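Trehalose-6-phosphate phosphatase (Candida albicans, PDB 5DXF) is a fungal protein whose N-terminal domain, the part crystallised here, belongs to glycosyltransferase family 20 and to the GT-B clan. Local coordinates at residues H136-L141 with N184-N189; F353-D358 with G480-I485; Y360-E365 with A488-T493. One frame throughout, in Å; residues are numbered along the deposited sequence.

Interaction 1 of 3, residues H136-L141 with N184-N189; sequences HPVWLL and NEAYLN
Val138 overlaps Ala186 and the ring of Tyr187 with its two methyl groups, one for each partner. Val138 CG1 lies anti to the backbone N (chi1 -151°) and meets Ala186 CB at 3.4 Å. CG2 branches the other way and reaches the Tyr187 ring. Val138 CG2 is 3.4 Å from Tyr187 CE2 and 3.6 Å from Tyr187 CD2. The two side chains cross at a slant. Leu140 adds a looser touch two residues further on, where Leu140 CD1 comes within 4.4 Å of Ala186 CB. All of these contacts are between apolar carbons. The backbones are nearest at Val138 and Ala186, with their CA atoms 6.8 Å apart. The polar end of Tyr187 is engaged elsewhere: its OH is hydrogen-bonded to Met37 O at the end of strand 34-37. The ring also stacks with Phe183, one turn earlier in the helix. The contact is plain packing of a helix against the edge of the larger sheet, in what is probably the N-terminal Rossmann-like half of the GT-B fold. Strand 136-138 is the outermost strand here, beside strand 84-88. Helix 173-194 also lies against strand 84-88, where Tyr187 rests on Ala87 and Trp88. Val138 and Leu140 touch Trp88 from their own side. Leu188 turns to helix 211-218.

Interaction 2 of 3, residues F353-D358 with G480-I485; sequences FEIFLD and GVAKTI
Helices 353-358 and 480-485 come within 7.7 Å of each other, axis to axis, and cross at -63°. They belong to helices 346-359 and 478-489, which pack beside the small parallel sheets of what is probably the C-terminal Rossmann-like half of the GT-B fold. The backbones are closest at Phe356 and Ala482, with CA atoms 4.2 Å apart. The small Ala482 side chain is consistent with so close an approach. Ala482 CB sits against the backbone of the first helix, 3.5 Å from Phe356 N, and also meets Phe356 CB. Ile355 borders the same methyl with one branch: its CG2 is 3.8 Å from Ala482 CB, while the longer arm of Ile355 leads away.

One turn further along the second helix, Ile485 meets the Phe356 ring. Ile485 CG2 lies 3.7 Å from the centroid of the Phe356 ring, only 14° off the ring normal. This is a CH-pi contact over the middle of one face. Phe356 CG is anti to the backbone N (chi1 165°), which carries the ring across to Ile485. Phe353 O lies at the ring's edge, in its plane. Phe356 also touches Val367 of strand 367-374, so its side chain links the helix pair to a sheet. Phe353 rests on Val367 and Leu369 of that strand.

Within the second helix, Gly480 O accepts two bonds. Thr484 N is the regular helical donor. Thr484 OG1 donates to Gly480 O at 2.7 Å, from the face of the carbonyl plane opposite to Thr484 N.

Interaction 3 of 3, residues Y360-E365 with A488-T493; sequences YPEWRE and ALMLST
Trp363 and Leu489 form the tightly packed part of this contact, and Met490 with Glu362 forms its exposed side. Leu489 lies over one face of the indole. Leu489 CD1 is 3.6 Å from the centroid of the Trp363 six-membered ring and 6° off the normal, a CH-pi contact with CD1 almost directly above the ring. Leu489 CB continues the overlap at the outer part of the ring, 3.6 Å from Trp363 CZ2. The two side chains run past each other in opposite directions, and the leucine meets the six-membered part of the indole. The indole nitrogen has its own partner: Trp363 NE1 is hydrogen-bonded to Asn486 OD1, which anchors the ring to the helix that also carries Leu489.

The other side is less enclosed. Met490 bends at chi2 (-51°) and brings its sulfur to the indole edge. Met490 SD is 5.1 Å from the centroid of the Trp363 six-membered ring and 77° off its normal, a Met-aromatic contact. The terminal methyl goes further, and Met490 CE comes to 3.5 Å from Trp363 CZ2. The same methyl brushes a carboxylate, with Met490 CE 3.7 Å from Glu362 OE1. Both Met490 and Glu362 are exposed, whereas Trp363 is buried.

In what is probably the C-terminal Rossmann-like half of the GT-B fold, the contact joins the loop between helix 346-359 and strand 367-374 to the C-terminal end of helix 478-489. Tyr360 and Glu362 also touch that helix at Asn486. Ala488 in the helix and Leu491 just after it pack on Ile471 of strand 471-473.

Interactions 2 and 3 are neighbours, with centres about 10 Å apart, and both use helix 478-489. Interaction 2 is the buried helix crossing. Interaction 3 continues it into a loop and reaches the surface, where sulfur and carboxylate join the carbons. They touch directly: Phe356 CZ packs 3.5 Å from Trp363 CG. At the end of helix 346-359, Arg364 NE is hydrogen-bonded to Leu357 O. Arg364 NH2 makes a second such bond, to Asp358 O. Interaction 1 stands apart, its centre about 48 Å from that of interaction 2, on the opposite side of the chain's centre. It is partly buried and joins a helix to an edge strand through aliphatic and aromatic carbons.

Interaction 1 of 3, residues H136-L141 with N184-N189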
loop_
_atom_site.group_PDB
_atom_site.type_symbol
_atom_site.label_atom_id
_atom_site.label_comp_id
_atom_site.label_asym_id
_atom_site.label_seq_id
_atom_site.Cartn_x
_atom_site.Cartn_y
_atom_site.Cartn_z
ATOM N N HIS A 136 17.035 -13.127 -5.651
ATOM C CA HIS A 136 17.647 -12.671 -6.881
ATOM C C HIS A 136 17.545 -11.166 -7.097
ATOM O O HIS A 136 16.494 -10.632 -7.424
ATOM C CB HIS A 136 17.047 -13.447 -8.048
ATOM C CG HIS A 136 16.957 -14.925 -7.811
ATOM N ND1 HIS A 136 17.013 -15.842 -8.834
ATOM C CD2 HIS A 136 16.816 -15.642 -6.672
ATOM C CE1 HIS A 136 16.908 -17.061 -8.337
ATOM N NE2 HIS A 136 16.791 -16.966 -7.027
ATOM N N PRO A 137 18.755 -10.480 -6.923
ATOM C CA PRO A 137 18.633 -9.021 -7.004
ATOM C C PRO A 137 19.094 -8.417 -8.329
ATOM O O PRO A 137 19.544 -9.154 -9.199
ATOM C CB PRO A 137 19.530 -8.534 -5.858
ATOM C CG PRO A 137 20.516 -9.631 -5.599
ATOM C CD PRO A 137 20.233 -10.734 -6.565
ATOM N N VAL A 138 18.927 -7.110 -8.483
ATOM C CA VAL A 138 19.374 -6.404 -9.677
ATOM C C VAL A 138 20.156 -5.182 -9.256
ATOM O O VAL A 138 19.835 -4.563 -8.245
ATOM C CB VAL A 138 18.212 -5.929 -10.550
ATOM C CG1 VAL A 138 18.659 -5.868 -11.997
ATOM C CG2 VAL A 138 17.005 -6.833 -10.398
ATOM N N TRP A 139 21.185 -4.840 -10.023
ATOM C CA TRP A 139 22.046 -3.722 -9.666
ATOM C C TRP A 139 22.144 -2.681 -10.750
ATOM O O TRP A 139 22.409 -3.002 -11.899
ATOM C CB TRP A 139 23.448 -4.213 -9.334
ATOM C CG TRP A 139 23.450 -5.518 -8.668
ATOM C CD1 TRP A 139 23.173 -6.717 -9.235
ATOM C CD2 TRP A 139 23.711 -5.770 -7.291
ATOM N NE1 TRP A 139 23.256 -7.709 -8.299
ATOM C CE2 TRP A 139 23.586 -7.150 -7.093
ATOM C CE3 TRP A 139 24.043 -4.963 -6.205
ATOM C CZ2 TRP A 139 23.782 -7.744 -5.860
ATOM C CZ3 TRP A 139 24.236 -5.556 -4.979
ATOM C CH2 TRP A 139 24.107 -6.931 -4.816
ATOM N N LEU A 140 21.946 -1.429 -10.365
ATOM C CA LEU A 140 22.174 -0.294 -11.237
ATOM C C LEU A 140 23.218 0.558 -10.564
ATOM O O LEU A 140 23.124 0.857 -9.385
ATOM C CB LEU A 140 20.892 0.496 -11.450
ATOM C CG LEU A 140 19.742 -0.184 -12.191
ATOM C CD1 LEU A 140 19.927 -1.683 -12.312
ATOM C CD2 LEU A 140 18.426 0.120 -11.508
ATOM N N LEU A 141 24.316 0.782 -11.268
ATOM C CA LEU A 141 25.466 1.483 -10.702
ATOM C C LEU A 141 25.311 2.957 -10.375
ATOM O O LEU A 141 25.783 3.424 -9.350
ATOM C CB LEU A 141 26.689 1.304 -11.599
ATOM C CG LEU A 141 26.467 0.636 -12.947
ATOM C CD1 LEU A 141 27.757 0.667 -13.747
ATOM C CD2 LEU A 141 26.004 -0.790 -12.734
ATOM N N ASN A 184 13.484 -2.069 -16.325
ATOM C CA ASN A 184 12.737 -3.233 -16.810
ATOM C C ASN A 184 13.612 -4.258 -17.546
ATOM O O ASN A 184 13.435 -5.472 -17.391
ATOM C CB ASN A 184 11.602 -2.784 -17.732
ATOM C CG ASN A 184 10.474 -2.097 -16.982
ATOM O OD1 ASN A 184 9.435 -2.701 -16.706
ATOM N ND2 ASN A 184 10.669 -0.826 -16.657
ATOM N N GLU A 185 14.549 -3.762 -18.350
ATOM C CA GLU A 185 15.461 -4.614 -19.115
ATOM C C GLU A 185 16.332 -5.471 -18.212
ATOM O O GLU A 185 16.570 -6.648 -18.491
ATOM C CB GLU A 185 16.349 -3.763 -20.028
ATOM C CG GLU A 185 15.795 -3.570 -21.427
ATOM C CD GLU A 185 16.679 -2.681 -22.272
ATOM O OE1 GLU A 185 17.718 -2.220 -21.752
ATOM O OE2 GLU A 185 16.337 -2.439 -23.450
ATOM N N ALA A 186 16.811 -4.862 -17.133
ATOM C CA ALA A 186 17.619 -5.573 -16.160
ATOM C C ALA A 186 16.770 -6.615 -15.445
ATOM O O ALA A 186 17.233 -7.743 -15.225
ATOM C CB ALA A 186 18.239 -4.604 -15.172
ATOM N N TYR A 187 15.528 -6.257 -15.106
ATOM C CA TYR A 187 14.641 -7.245 -14.483
ATOM C C TYR A 187 14.476 -8.469 -15.396
ATOM O O TYR A 187 14.775 -9.594 -14.976
ATOM C CB TYR A 187 13.284 -6.627 -14.115
ATOM C CG TYR A 187 13.270 -6.079 -12.699
ATOM C CD1 TYR A 187 12.247 -6.386 -11.813
ATOM C CD2 TYR A 187 14.312 -5.285 -12.241
ATOM C CE1 TYR A 187 12.255 -5.892 -10.521
ATOM C CE2 TYR A 187 14.328 -4.791 -10.954
ATOM C CZ TYR A 187 13.300 -5.094 -10.097
ATOM O OH TYR A 187 13.329 -4.591 -8.815
ATOM N N LEU A 188 14.053 -8.249 -16.644
ATOM C CA LEU A 188 13.951 -9.335 -17.635
ATOM C C LEU A 188 15.230 -10.169 -17.728
ATOM O O LEU A 188 15.181 -11.401 -17.688
ATOM C CB LEU A 188 13.618 -8.785 -19.028
ATOM C CG LEU A 188 13.831 -9.749 -20.211
ATOM C CD1 LEU A 188 12.996 -11.024 -20.080
ATOM C CD2 LEU A 188 13.553 -9.073 -21.549
ATOM N N ASN A 189 16.357 -9.476 -17.878
ATOM C CA ASN A 189 17.690 -10.077 -17.918
ATOM C C ASN A 189 17.925 -11.084 -16.799
ATOM O O ASN A 189 18.251 -12.248 -17.051
ATOM C CB ASN A 189 18.752 -8.972 -17.861
ATOM C CG ASN A 189 20.163 -9.512 -17.677
ATOM O OD1 ASN A 189 20.591 -9.803 -16.558
ATOM N ND2 ASN A 189 20.900 -9.630 -18.778
#

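Interaction 2 of 3, residues F353-D358 with G480-I485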
loop_
_atom_site.group_PDB
_atom_site.type_symbol
_atom_site.label_atom_id
_atom_site.label_comp_id
_atom_site.label_asym_id
_atom_site.label_seq_id
_atom_site.Cartn_x
_atom_site.Cartn_y
_atom_site.Cartn_z
ATOM N N PHE A 353 -10.401 17.790 11.705
ATOM C CA PHE A 353 -10.134 17.780 13.140
ATOM C C PHE A 353 -10.262 19.175 13.729
ATOM O O PHE A 353 -10.820 19.354 14.816
ATOM C CB PHE A 353 -8.741 17.218 13.429
ATOM C CG PHE A 353 -8.387 17.196 14.890
ATOM C CD1 PHE A 353 -9.268 16.668 15.822
ATOM C CD2 PHE A 353 -7.168 17.686 15.329
ATOM C CE1 PHE A 353 -8.942 16.640 17.168
ATOM C CE2 PHE A 353 -6.838 17.659 16.672
ATOM C CZ PHE A 353 -7.725 17.136 17.592
ATOM N N GLU A 354 -9.738 20.161 13.010
ATOM C CA GLU A 354 -9.862 21.547 13.434
ATOM C C GLU A 354 -11.325 21.962 13.513
ATOM O O GLU A 354 -11.757 22.516 14.525
ATOM C CB GLU A 354 -9.109 22.473 12.486
ATOM C CG GLU A 354 -9.279 23.939 12.832
ATOM C CD GLU A 354 -8.487 24.843 11.921
ATOM O OE1 GLU A 354 -8.057 24.375 10.845
ATOM O OE2 GLU A 354 -8.288 26.025 12.276
ATOM N N ILE A 355 -12.078 21.699 12.447
ATOM C CA ILE A 355 -13.511 21.989 12.444
ATOM C C ILE A 355 -14.184 21.311 13.636
ATOM O O ILE A 355 -15.024 21.910 14.309
ATOM C CB ILE A 355 -14.196 21.527 11.138
ATOM C CG1 ILE A 355 -13.618 22.262 9.928
ATOM C CG2 ILE A 355 -15.695 21.770 11.211
ATOM C CD1 ILE A 355 -14.143 23.677 9.764
ATOM N N PHE A 356 -13.790 20.068 13.902
ATOM C CA PHE A 356 -14.329 19.302 15.024
ATOM C C PHE A 356 -14.082 19.989 16.356
ATOM O O PHE A 356 -14.967 20.036 17.210
ATOM C CB PHE A 356 -13.728 17.895 15.044
ATOM C CG PHE A 356 -13.932 17.160 16.342
ATOM C CD1 PHE A 356 -15.163 16.609 16.661
ATOM C CD2 PHE A 356 -12.883 17.004 17.235
ATOM C CE1 PHE A 356 -15.347 15.927 17.854
ATOM C CE2 PHE A 356 -13.062 16.323 18.427
ATOM C CZ PHE A 356 -14.294 15.783 18.735
ATOM N N LEU A 357 -12.875 20.516 16.533
ATOM C CA LEU A 357 -12.544 21.248 17.749
ATOM C C LEU A 357 -13.320 22.559 17.831
ATOM O O LEU A 357 -13.680 23.011 18.919
ATOM C CB LEU A 357 -11.040 21.513 17.820
ATOM C CG LEU A 357 -10.175 20.273 18.047
ATOM C CD1 LEU A 357 -8.708 20.650 18.156
ATOM C CD2 LEU A 357 -10.630 19.526 19.290
ATOM N N ASP A 358 -13.567 23.135 16.662
ATOM C CA ASP A 358 -14.332 24.357 16.524
ATOM C C ASP A 358 -15.773 24.222 16.951
ATOM O O ASP A 358 -16.311 25.085 17.622
ATOM C CB ASP A 358 -14.305 24.787 15.068
ATOM C CG ASP A 358 -13.339 25.900 14.815
ATOM O OD1 ASP A 358 -13.686 27.052 15.108
ATOM O OD2 ASP A 358 -12.238 25.633 14.317
ATOM N N GLY A 480 -18.417 17.619 7.685
ATOM C CA GLY A 480 -18.922 16.268 7.806
ATOM C C GLY A 480 -18.023 15.346 8.593
ATOM O O GLY A 480 -18.487 14.554 9.388
ATOM N N VAL A 481 -16.726 15.459 8.357
ATOM C CA VAL A 481 -15.709 14.721 9.100
ATOM C C VAL A 481 -15.823 15.019 10.593
ATOM O O VAL A 481 -15.757 14.115 11.427
ATOM C CB VAL A 481 -14.287 15.065 8.610
ATOM C CG1 VAL A 481 -13.238 14.548 9.583
ATOM C CG2 VAL A 481 -14.050 14.499 7.216
ATOM N N ALA A 482 -16.009 16.295 10.915
ATOM C CA ALA A 482 -16.196 16.735 12.294
ATOM C C ALA A 482 -17.408 16.068 12.939
ATOM O O ALA A 482 -17.294 15.423 13.995
ATOM C CB ALA A 482 -16.341 18.244 12.339
ATOM N N LYS A 483 -18.564 16.233 12.298
ATOM C CA LYS A 483 -19.806 15.615 12.758
ATOM C C LYS A 483 -19.637 14.112 12.980
ATOM O O LYS A 483 -20.097 13.563 13.986
ATOM C CB LYS A 483 -20.931 15.870 11.752
ATOM C CG LYS A 483 -21.476 17.293 11.745
ATOM C CD LYS A 483 -22.263 17.562 10.469
ATOM C CE LYS A 483 -23.416 18.521 10.711
ATOM N NZ LYS A 483 -22.958 19.823 11.268
ATOM N N THR A 484 -18.963 13.457 12.040
ATOM C CA THR A 484 -18.739 12.017 12.097
ATOM C C THR A 484 -17.861 11.632 13.280
ATOM O O THR A 484 -18.122 10.637 13.949
ATOM C CB THR A 484 -18.090 11.496 10.805
ATOM O OG1 THR A 484 -18.843 11.942 9.670
ATOM C CG2 THR A 484 -18.044 9.979 10.810
ATOM N N ILE A 485 -16.817 12.417 13.525
ATOM C CA ILE A 485 -15.926 12.176 14.656
ATOM C C ILE A 485 -16.696 12.285 15.970
ATOM O O ILE A 485 -16.575 11.421 16.848
ATOM C CB ILE A 485 -14.736 13.160 14.651
ATOM C CG1 ILE A 485 -13.757 12.807 13.527
ATOM C CG2 ILE A 485 -14.019 13.147 15.987
ATOM C CD1 ILE A 485 -12.749 13.897 13.238
#

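Interaction 3 of 3, residues Y360-E365 with A488-T493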
loop_
_atom_site.group_PDB
_atom_site.type_symbol
_atom_site.label_atom_id
_atom_site.label_comp_id
_atom_site.label_asym_id
_atom_site.label_seq_id
_atom_site.Cartn_x
_atom_site.Cartn_y
_atom_site.Cartn_z
ATOM N N TYR A 360 -17.284 21.604 18.745
ATOM C CA TYR A 360 -17.589 20.967 20.021
ATOM C C TYR A 360 -16.631 21.384 21.132
ATOM O O TYR A 360 -15.528 20.848 21.242
ATOM C CB TYR A 360 -17.574 19.444 19.862
ATOM C CG TYR A 360 -18.461 18.952 18.743
ATOM C CD1 TYR A 360 -19.823 18.769 18.940
ATOM C CD2 TYR A 360 -17.938 18.677 17.485
ATOM C CE1 TYR A 360 -20.640 18.323 17.918
ATOM C CE2 TYR A 360 -18.745 18.231 16.457
ATOM C CZ TYR A 360 -20.095 18.055 16.679
ATOM O OH TYR A 360 -20.902 17.610 15.658
ATOM N N PRO A 361 -17.059 22.345 21.965
ATOM C CA PRO A 361 -16.306 22.793 23.142
ATOM C C PRO A 361 -16.151 21.682 24.174
ATOM O O PRO A 361 -15.238 21.719 24.998
ATOM C CB PRO A 361 -17.164 23.934 23.702
ATOM C CG PRO A 361 -18.034 24.359 22.569
ATOM C CD PRO A 361 -18.298 23.119 21.780
ATOM N N GLU A 362 -17.052 20.708 24.122
ATOM C CA GLU A 362 -17.044 19.572 25.035
ATOM C C GLU A 362 -15.798 18.707 24.875
ATOM O O GLU A 362 -15.320 18.107 25.839
ATOM C CB GLU A 362 -18.295 18.722 24.810
ATOM C CG GLU A 362 -18.624 18.536 23.337
ATOM C CD GLU A 362 -19.796 17.606 23.105
ATOM O OE1 GLU A 362 -20.038 16.726 23.957
ATOM O OE2 GLU A 362 -20.476 17.758 22.068
ATOM N N TRP A 363 -15.275 18.650 23.656
ATOM C CA TRP A 363 -14.154 17.771 23.348
ATOM C C TRP A 363 -12.810 18.495 23.367
ATOM O O TRP A 363 -11.761 17.869 23.224
ATOM C CB TRP A 363 -14.369 17.103 21.991
ATOM C CG TRP A 363 -15.477 16.097 22.003
ATOM C CD1 TRP A 363 -16.728 16.250 21.481
ATOM C CD2 TRP A 363 -15.438 14.785 22.576
ATOM N NE1 TRP A 363 -17.468 15.111 21.688
ATOM C CE2 TRP A 363 -16.700 14.197 22.359
ATOM C CE3 TRP A 363 -14.461 14.049 23.251
ATOM C CZ2 TRP A 363 -17.006 12.909 22.790
ATOM C CZ3 TRP A 363 -14.766 12.772 23.677
ATOM C CH2 TRP A 363 -16.028 12.214 23.446
ATOM N N ARG A 364 -12.843 19.811 23.543
ATOM C CA ARG A 364 -11.616 20.565 23.759
ATOM C C ARG A 364 -10.995 20.101 25.076
ATOM O O ARG A 364 -11.711 19.656 25.975
ATOM C CB ARG A 364 -11.894 22.070 23.772
ATOM C CG ARG A 364 -12.491 22.580 22.467
ATOM C CD ARG A 364 -12.961 24.022 22.564
ATOM N NE ARG A 364 -13.770 24.390 21.405
ATOM C CZ ARG A 364 -14.406 25.550 21.268
ATOM N NH1 ARG A 364 -14.332 26.469 22.221
ATOM N NH2 ARG A 364 -15.120 25.789 20.176
ATOM N N GLU A 365 -9.666 20.180 25.157
ATOM C CA GLU A 365 -8.871 19.711 26.300
ATOM C C GLU A 365 -8.828 18.186 26.451
ATOM O O GLU A 365 -7.982 17.662 27.174
ATOM C CB GLU A 365 -9.376 20.319 27.615
ATOM C CG GLU A 365 -9.235 21.823 27.725
ATOM C CD GLU A 365 -9.767 22.349 29.045
ATOM O OE1 GLU A 365 -10.964 22.138 29.330
ATOM O OE2 GLU A 365 -8.986 22.964 29.801
ATOM N N ALA A 488 -18.912 9.194 16.300
ATOM C CA ALA A 488 -18.164 7.975 16.576
ATOM C C ALA A 488 -17.662 7.948 18.012
ATOM O O ALA A 488 -17.622 6.891 18.641
ATOM C CB ALA A 488 -17.003 7.836 15.609
ATOM N N LEU A 489 -17.280 9.112 18.528
ATOM C CA LEU A 489 -16.833 9.199 19.913
ATOM C C LEU A 489 -17.982 8.956 20.889
ATOM O O LEU A 489 -17.765 8.506 22.015
ATOM C CB LEU A 489 -16.193 10.559 20.191
ATOM C CG LEU A 489 -14.832 10.816 19.544
ATOM C CD1 LEU A 489 -14.242 12.118 20.058
ATOM C CD2 LEU A 489 -13.888 9.653 19.803
ATOM N N MET A 490 -19.205 9.246 20.453
ATOM C CA MET A 490 -20.371 9.138 21.324
ATOM C C MET A 490 -21.173 7.860 21.105
ATOM O O MET A 490 -22.288 7.730 21.612
ATOM C CB MET A 490 -21.286 10.350 21.135
ATOM C CG MET A 490 -20.772 11.625 21.779
ATOM S SD MET A 490 -20.324 11.385 23.510
ATOM C CE MET A 490 -20.288 13.078 24.090
ATOM N N LEU A 491 -20.610 6.922 20.349
ATOM C CA LEU A 491 -21.272 5.647 20.095
ATOM C C LEU A 491 -21.534 4.888 21.390
ATOM O O LEU A 491 -20.708 4.900 22.301
ATOM C CB LEU A 491 -20.436 4.779 19.153
ATOM C CG LEU A 491 -20.443 5.145 17.670
ATOM C CD1 LEU A 491 -19.587 4.166 16.886
ATOM C CD2 LEU A 491 -21.867 5.165 17.137
ATOM N N SER A 492 -22.689 4.235 21.472
ATOM C CA SER A 492 -22.992 3.389 22.619
ATOM C C SER A 492 -22.073 2.174 22.583
ATOM O O SER A 492 -21.512 1.850 21.536
ATOM C CB SER A 492 -24.462 2.962 22.618
ATOM O OG SER A 492 -24.718 2.000 21.609
ATOM N N THR A 493 -21.916 1.510 23.724
ATOM C CA THR A 493 -20.997 0.382 23.831
ATOM C C THR A 493 -21.346 -0.730 22.838
ATOM O O THR A 493 -20.485 -1.184 22.079
ATOM C CB THR A 493 -20.980 -0.184 25.265
ATOM O OG1 THR A 493 -20.873 0.897 26.202
ATOM C CG2 THR A 493 -19.802 -1.131 25.459
#